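Local structure of DsrH (2HY5) at residues C[64-69]-C[80-85]. The protein forms the DsrEFH complex with DsrE and DsrF and probably takes part in sulfur transfer during the oxidation of stored sulfur. Residues are numbered along the deposited sequence; the frame is centred on the assembly and turned at random.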
loop_
_atom_site.group_PDB
_atom_site.type_symbol
_atom_site.label_atom_id
_atom_site.label_comp_id
_atom_site.label_asym_id
_atom_site.label_seq_id
_atom_site.Cartn_x
_atom_site.Cartn_y
_atom_site.Cartn_z
ATOM N N PRO C 64 1.487 21.572 -5.722
ATOM C CA PRO C 64 2.156 20.708 -6.699
ATOM C C PRO C 64 1.383 19.413 -6.964
ATOM O O PRO C 64 1.272 18.980 -8.112
ATOM C CB PRO C 64 3.517 20.466 -6.059
ATOM C CG PRO C 64 3.784 21.770 -5.377
ATOM C CD PRO C 64 2.449 22.054 -4.712
ATOM N N ASP C 65 0.856 18.793 -5.909
ATOM C CA ASP C 65 0.087 17.563 -6.084
ATOM C C ASP C 65 -1.269 17.868 -6.719
ATOM O O ASP C 65 -1.779 17.085 -7.522
ATOM C CB ASP C 65 -0.081 16.827 -4.746
ATOM C CG ASP C 65 1.135 15.972 -4.396
ATOM O OD1 ASP C 65 1.616 15.241 -5.292
ATOM O OD2 ASP C 65 1.604 16.009 -3.235
ATOM N N LEU C 66 -1.848 19.012 -6.367
ATOM C CA LEU C 66 -3.128 19.413 -6.944
ATOM C C LEU C 66 -2.987 19.545 -8.450
ATOM O O LEU C 66 -3.770 18.978 -9.215
ATOM C CB LEU C 66 -3.568 20.770 -6.383
ATOM C CG LEU C 66 -4.597 20.850 -5.260
ATOM C CD1 LEU C 66 -4.678 22.292 -4.779
ATOM C CD2 LEU C 66 -5.961 20.370 -5.757
ATOM N N LYS C 67 -1.981 20.309 -8.870
ATOM C CA LYS C 67 -1.733 20.553 -10.287
ATOM C C LYS C 67 -1.381 19.283 -11.049
ATOM O O LYS C 67 -1.805 19.092 -12.185
ATOM C CB LYS C 67 -0.590 21.559 -10.470
ATOM C CG LYS C 67 -0.689 22.843 -9.669
ATOM C CD LYS C 67 0.598 23.644 -9.839
ATOM C CE LYS C 67 0.837 24.632 -8.700
ATOM N NZ LYS C 67 -0.233 25.659 -8.575
ATOM N N ALA C 68 -0.594 18.416 -10.426
ATOM C CA ALA C 68 -0.184 17.180 -11.068
ATOM C C ALA C 68 -1.392 16.306 -11.386
ATOM O O ALA C 68 -1.398 15.558 -12.368
ATOM C CB ALA C 68 0.773 16.429 -10.168
ATOM N N ARG C 69 -2.422 16.415 -10.559
ATOM C CA ARG C 69 -3.613 15.610 -10.759
ATOM C C ARG C 69 -4.684 16.269 -11.620
ATOM O O ARG C 69 -5.773 15.725 -11.790
ATOM C CB ARG C 69 -4.146 15.162 -9.401
ATOM C CG ARG C 69 -3.206 14.134 -8.763
ATOM C CD ARG C 69 -3.447 13.958 -7.283
ATOM N NE ARG C 69 -2.580 12.936 -6.698
ATOM C CZ ARG C 69 -1.280 13.090 -6.463
ATOM N NH1 ARG C 69 -0.672 14.232 -6.765
ATOM N NH2 ARG C 69 -0.594 12.105 -5.903
ATOM N N ILE C 80 -9.564 26.507 2.129
ATOM C CA ILE C 80 -8.384 25.654 2.176
ATOM C C ILE C 80 -7.269 26.415 1.467
ATOM O O ILE C 80 -7.390 26.753 0.294
ATOM C CB ILE C 80 -8.622 24.322 1.445
ATOM C CG1 ILE C 80 -9.794 23.583 2.092
ATOM C CG2 ILE C 80 -7.365 23.460 1.511
ATOM C CD1 ILE C 80 -10.086 22.233 1.476
ATOM N N SER C 81 -6.187 26.690 2.190
ATOM C CA SER C 81 -5.061 27.431 1.638
ATOM C C SER C 81 -4.157 26.525 0.821
ATOM O O SER C 81 -3.783 25.451 1.280
ATOM C CB SER C 81 -4.234 28.050 2.766
ATOM O OG SER C 81 -5.007 28.936 3.553
ATOM N N VAL C 82 -3.802 26.966 -0.382
ATOM C CA VAL C 82 -2.919 26.194 -1.250
ATOM C C VAL C 82 -1.481 26.615 -0.950
ATOM O O VAL C 82 -1.166 27.804 -0.948
ATOM C CB VAL C 82 -3.233 26.460 -2.738
ATOM C CG1 VAL C 82 -2.330 25.618 -3.632
ATOM C CG2 VAL C 82 -4.698 26.148 -3.017
ATOM N N VAL C 83 -0.624 25.633 -0.682
ATOM C CA VAL C 83 0.779 25.889 -0.369
ATOM C C VAL C 83 1.701 25.049 -1.259
ATOM O O VAL C 83 1.267 24.071 -1.864
ATOM C CB VAL C 83 1.093 25.536 1.097
ATOM C CG1 VAL C 83 0.214 26.357 2.032
ATOM C CG2 VAL C 83 0.871 24.043 1.330
ATOM N N ASP C 84 2.968 25.445 -1.359
ATOM C CA ASP C 84 3.921 24.667 -2.145
ATOM C C ASP C 84 4.794 23.921 -1.147
ATOM O O ASP C 84 4.513 23.939 0.048
ATOM C CB ASP C 84 4.779 25.560 -3.050
ATOM C CG ASP C 84 5.387 26.727 -2.313
ATOM O OD1 ASP C 84 5.541 26.644 -1.077
ATOM O OD2 ASP C 84 5.724 27.727 -2.978
ATOM N N TYR C 85 5.845 23.261 -1.614
ATOM C CA TYR C 85 6.687 22.523 -0.679
ATOM C C TYR C 85 7.333 23.419 0.371
ATOM O O TYR C 85 7.500 23.010 1.522
ATOM C CB TYR C 85 7.746 21.716 -1.433
ATOM C CG TYR C 85 7.192 20.436 -2.034
ATOM C CD1 TYR C 85 6.988 20.312 -3.410
ATOM C CD2 TYR C 85 6.857 19.356 -1.220
ATOM C CE1 TYR C 85 6.464 19.138 -3.960
ATOM C CE2 TYR C 85 6.333 18.178 -1.757
ATOM C CZ TYR C 85 6.140 18.077 -3.125
ATOM O OH TYR C 85 5.627 16.917 -3.661
HETATM O O HOH W 1 4.083 15.452 -2.275
#
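Pro-64 meets Tyr-85 and the end of strand 81-83 within a beta-alpha-beta unit of the parallel sheet: strand 58-62, helix 63-68, strand 81-83. Its CB lies 3.9 Å from Tyr-85 CE1, approaching the ring obliquely. On the strand side, Pro-64 CD rests 3.7 Å from Val-83 O and also touches Asp-84 CA. An alanine here would lose CG and CD, and would probably open a gap between the first turn of the helix and the Val-83 to Asp-84 backbone. Farther along, Leu-66 CD1 packs on Val-82 CG1 at 4.2 Å, and both side chains also touch Val-61 of the neighbouring strand 58-62. No direct hydrogen bond joins the segments. A water bridges them instead, 2.7 Å from Asp-65 OD2, to which it donates, and 2.5 Å from Tyr-85 OH. The Tyr-85 CG stands anti to its carbonyl carbon (chi1 -78°), and the ring extends past Pro-64 to this water. Asp-65 OD2 also accepts from Glu-34 N, and OD1 from Gln-15 of the DsrE chain. These bonds fix the carboxylate at a subunit interface. Asp-84 caps the following helix through Gly-87 N. Arg-69 further holds Asp-65: its NH1 forms a salt bridge to OD1 at 2.9 Å, coming from above the carboxylate plane. The same NH1 reaches Asp-65 O at 3.2 Å, on the face opposite Arg-69 N.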